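Local atomic coordinates of proteasome assembly chaperone family protein (Pyrococcus furiosus, PDB entry 3VR0), a protein that probably activates the archaeal proteasome, as a homolog of proteasome assembly chaperones belonging to the PAC2 family. Residues R27-G38 / V130-M141. Numbering follows the deposited sequence.
Sequences RPDIYDPIFIEG and VQEFGTREIITM
Arg-136 takes hold of the Asp-32 carboxylate side-on: NE lies 2.8 Å from OD1 in a nearly straight bond (165°), while NH2 of Arg-136, 3.0 Å from OD2 of Asp-32, uses that oxygen's syn lone pair. The two planes are 48° apart, a twisted bidentate pairing. Were an alanine to stand at Asp-32, the Arg-136 guanidinium would probably lose its mate and its end be freer to turn. A second salt bridge lies before it in the chain, where NH2 of Arg-27 meets OE1 of Glu-132 at 2.8 Å with the groups nearly coplanar. Phe-133 CZ sits over one face of the same guanidinium, and CE1 of this ring meets CD of Pro-28 at 3.6 Å. Beyond the Asp-32 pair, strands 34-37 and 137-141 run parallel inside the mixed central sheet, with 102-107 flanking the former. Phe-35 N to Glu-137 O (2.9 Å) and Ile-139 N to Phe-35 O (2.8 Å) set the register. With CG anti to the backbone N (chi1 -177°), the Phe-35 ring reaches helix 116-131, where Val-130 CG2 stands 3.7 Å from the ring centroid, a CH-pi contact over the ring centre. On the other face of the sheet, Ile-34 CG2 packs against Ile-139 CG1 at 3.7 Å, with Leu-235 of helix 221-235 touching Ile-34.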
# COMPACT_ATOMS: atom_id res chain seq x y z
N ARG C 27 -5.54 -13.60 32.76
CA ARG C 27 -6.81 -14.08 32.33
C ARG C 27 -7.89 -13.81 33.38
O ARG C 27 -8.01 -14.56 34.38
CB ARG C 27 -6.75 -15.56 32.11
CG ARG C 27 -5.55 -16.00 31.25
CD ARG C 27 -6.17 -16.83 30.13
NE ARG C 27 -5.52 -16.39 28.95
CZ ARG C 27 -6.02 -16.49 27.74
NH1 ARG C 27 -7.22 -17.01 27.55
NH2 ARG C 27 -5.29 -16.02 26.76
N PRO C 28 -8.74 -12.82 33.13
CA PRO C 28 -9.76 -12.44 34.11
C PRO C 28 -10.84 -13.48 34.24
O PRO C 28 -11.14 -14.29 33.30
CB PRO C 28 -10.32 -11.10 33.56
CG PRO C 28 -9.22 -10.62 32.53
CD PRO C 28 -8.77 -11.95 31.94
N ASP C 29 -11.44 -13.41 35.40
CA ASP C 29 -12.45 -14.35 35.83
C ASP C 29 -13.77 -13.82 35.31
O ASP C 29 -14.60 -13.27 36.08
CB ASP C 29 -12.45 -14.44 37.38
CG ASP C 29 -13.53 -15.37 37.90
OD1 ASP C 29 -13.99 -16.19 37.09
OD2 ASP C 29 -13.90 -15.29 39.09
N ILE C 30 -13.98 -13.95 34.00
CA ILE C 30 -15.19 -13.40 33.43
C ILE C 30 -15.80 -14.40 32.55
O ILE C 30 -15.10 -15.26 32.06
CB ILE C 30 -14.95 -12.10 32.62
CG1 ILE C 30 -14.01 -12.31 31.38
CG2 ILE C 30 -14.50 -11.04 33.58
CD1 ILE C 30 -13.49 -10.95 30.76
N TYR C 31 -17.09 -14.31 32.34
CA TYR C 31 -17.66 -15.21 31.37
C TYR C 31 -18.81 -14.65 30.57
O TYR C 31 -19.62 -13.88 31.06
CB TYR C 31 -18.07 -16.55 32.00
CG TYR C 31 -18.29 -17.55 30.87
CD1 TYR C 31 -17.31 -17.68 29.87
CD2 TYR C 31 -19.51 -18.28 30.76
CE1 TYR C 31 -17.48 -18.56 28.81
CE2 TYR C 31 -19.70 -19.17 29.67
CZ TYR C 31 -18.67 -19.29 28.70
OH TYR C 31 -18.78 -20.13 27.62
N ASP C 32 -18.86 -15.06 29.30
CA ASP C 32 -19.87 -14.62 28.35
C ASP C 32 -19.96 -13.10 28.39
O ASP C 32 -21.05 -12.57 28.42
CB ASP C 32 -21.24 -15.23 28.71
CG ASP C 32 -22.28 -15.03 27.61
OD1 ASP C 32 -21.90 -14.80 26.44
OD2 ASP C 32 -23.50 -15.13 27.90
N PRO C 33 -18.81 -12.39 28.39
CA PRO C 33 -18.92 -10.96 28.51
C PRO C 33 -19.48 -10.29 27.24
O PRO C 33 -19.57 -10.92 26.15
CB PRO C 33 -17.49 -10.53 28.77
CG PRO C 33 -16.65 -11.60 28.11
CD PRO C 33 -17.42 -12.84 28.18
N ILE C 34 -19.89 -9.04 27.38
CA ILE C 34 -20.24 -8.26 26.21
C ILE C 34 -18.96 -7.50 25.88
O ILE C 34 -18.31 -6.97 26.80
CB ILE C 34 -21.46 -7.33 26.45
CG1 ILE C 34 -22.76 -8.18 26.63
CG2 ILE C 34 -21.63 -6.31 25.28
CD1 ILE C 34 -23.96 -7.39 27.17
N PHE C 35 -18.57 -7.51 24.60
CA PHE C 35 -17.43 -6.74 24.11
C PHE C 35 -17.84 -5.34 23.69
O PHE C 35 -18.59 -5.16 22.74
CB PHE C 35 -16.82 -7.52 22.92
CG PHE C 35 -15.57 -6.90 22.32
CD1 PHE C 35 -14.70 -6.15 23.07
CD2 PHE C 35 -15.24 -7.15 20.96
CE1 PHE C 35 -13.54 -5.60 22.51
CE2 PHE C 35 -14.08 -6.58 20.40
CZ PHE C 35 -13.24 -5.82 21.16
N ILE C 36 -17.31 -4.32 24.32
CA ILE C 36 -17.66 -2.98 23.99
C ILE C 36 -16.49 -2.22 23.36
O ILE C 36 -15.38 -2.22 23.92
CB ILE C 36 -18.09 -2.19 25.25
CG1 ILE C 36 -19.25 -2.91 25.95
CG2 ILE C 36 -18.59 -0.75 24.86
CD1 ILE C 36 -19.70 -2.18 27.18
N GLU C 37 -16.76 -1.56 22.21
CA GLU C 37 -15.68 -0.86 21.45
C GLU C 37 -15.86 0.65 21.40
O GLU C 37 -16.91 1.15 20.98
CB GLU C 37 -15.53 -1.42 20.03
CG GLU C 37 -14.53 -0.61 19.15
CD GLU C 37 -15.20 0.56 18.44
OE1 GLU C 37 -16.40 0.47 18.18
OE2 GLU C 37 -14.56 1.61 18.18
N GLY C 38 -14.84 1.36 21.85
CA GLY C 38 -14.78 2.82 21.76
C GLY C 38 -13.38 3.27 21.35
O GLY C 38 -12.63 3.86 22.13
N VAL C 130 -11.13 -11.98 22.22
CA VAL C 130 -12.33 -11.82 23.01
C VAL C 130 -13.18 -13.13 23.05
O VAL C 130 -13.80 -13.46 24.08
CB VAL C 130 -12.98 -10.53 22.47
CG1 VAL C 130 -14.27 -10.69 21.74
CG2 VAL C 130 -12.72 -9.30 23.32
N GLN C 131 -13.16 -13.90 21.97
CA GLN C 131 -13.75 -15.21 21.95
C GLN C 131 -13.05 -16.23 22.87
O GLN C 131 -13.66 -17.21 23.27
CB GLN C 131 -13.80 -15.78 20.52
CG GLN C 131 -14.84 -15.14 19.59
CD GLN C 131 -14.84 -15.85 18.22
OE1 GLN C 131 -13.87 -15.76 17.45
NE2 GLN C 131 -15.90 -16.57 17.94
N GLU C 132 -11.78 -16.02 23.22
CA GLU C 132 -11.18 -16.89 24.22
C GLU C 132 -11.91 -16.81 25.55
O GLU C 132 -11.80 -17.74 26.32
CB GLU C 132 -9.70 -16.60 24.43
CG GLU C 132 -8.87 -16.82 23.17
CD GLU C 132 -7.43 -16.48 23.39
OE1 GLU C 132 -6.99 -16.21 24.56
OE2 GLU C 132 -6.71 -16.51 22.39
N PHE C 133 -12.68 -15.74 25.80
CA PHE C 133 -13.41 -15.56 27.07
C PHE C 133 -14.87 -15.88 26.94
O PHE C 133 -15.66 -15.58 27.81
CB PHE C 133 -13.17 -14.15 27.62
CG PHE C 133 -11.74 -13.91 27.91
CD1 PHE C 133 -11.18 -14.32 29.13
CD2 PHE C 133 -10.89 -13.39 26.91
CE1 PHE C 133 -9.78 -14.18 29.35
CE2 PHE C 133 -9.53 -13.21 27.13
CZ PHE C 133 -8.98 -13.61 28.35
N GLY C 134 -15.23 -16.49 25.81
CA GLY C 134 -16.61 -16.83 25.56
C GLY C 134 -17.47 -15.69 25.03
O GLY C 134 -18.67 -15.82 25.04
N THR C 135 -16.89 -14.56 24.62
CA THR C 135 -17.67 -13.43 24.05
C THR C 135 -18.45 -13.81 22.79
O THR C 135 -17.89 -14.44 21.87
CB THR C 135 -16.77 -12.27 23.65
OG1 THR C 135 -15.92 -11.96 24.75
CG2 THR C 135 -17.61 -11.02 23.25
N ARG C 136 -19.74 -13.45 22.79
CA ARG C 136 -20.63 -13.70 21.64
C ARG C 136 -21.17 -12.39 21.15
O ARG C 136 -21.52 -12.26 20.00
CB ARG C 136 -21.83 -14.60 22.03
CG ARG C 136 -21.42 -16.04 22.55
CD ARG C 136 -22.61 -16.80 23.22
NE ARG C 136 -23.22 -15.98 24.28
CZ ARG C 136 -24.51 -15.62 24.32
NH1 ARG C 136 -25.35 -16.09 23.38
NH2 ARG C 136 -24.94 -14.82 25.30
N GLU C 137 -21.26 -11.41 22.05
CA GLU C 137 -22.10 -10.25 21.87
C GLU C 137 -21.23 -8.99 21.90
O GLU C 137 -20.36 -8.86 22.77
CB GLU C 137 -23.16 -10.16 22.98
CG GLU C 137 -24.26 -9.11 22.65
CD GLU C 137 -25.44 -9.08 23.68
OE1 GLU C 137 -25.56 -10.04 24.46
OE2 GLU C 137 -26.20 -8.08 23.72
N ILE C 138 -21.49 -8.08 20.97
CA ILE C 138 -20.63 -6.92 20.75
C ILE C 138 -21.44 -5.66 20.72
O ILE C 138 -22.46 -5.63 20.07
CB ILE C 138 -19.92 -7.05 19.39
CG1 ILE C 138 -19.06 -8.30 19.35
CG2 ILE C 138 -19.03 -5.87 19.09
CD1 ILE C 138 -18.75 -8.83 17.87
N ILE C 139 -20.98 -4.59 21.36
CA ILE C 139 -21.64 -3.31 21.21
C ILE C 139 -20.58 -2.33 20.74
O ILE C 139 -19.57 -2.19 21.39
CB ILE C 139 -22.23 -2.83 22.58
CG1 ILE C 139 -23.30 -3.83 23.09
CG2 ILE C 139 -22.82 -1.46 22.42
CD1 ILE C 139 -23.92 -3.38 24.47
N THR C 140 -20.78 -1.66 19.60
CA THR C 140 -19.78 -0.65 19.19
C THR C 140 -20.36 0.75 19.34
O THR C 140 -21.52 0.98 19.13
CB THR C 140 -19.28 -0.89 17.74
OG1 THR C 140 -20.38 -0.77 16.88
CG2 THR C 140 -18.72 -2.34 17.55
N MET C 141 -19.50 1.69 19.70
CA MET C 141 -19.90 3.02 19.96
C MET C 141 -19.07 3.89 19.06
O MET C 141 -17.87 3.65 18.89
CB MET C 141 -19.57 3.36 21.42
CG MET C 141 -20.23 2.34 22.43
SD MET C 141 -20.00 2.94 24.11
CE MET C 141 -18.24 3.07 24.21
O HOH W 1 -20.18 -18.06 25.61
O HOH W 2 -15.58 4.00 17.66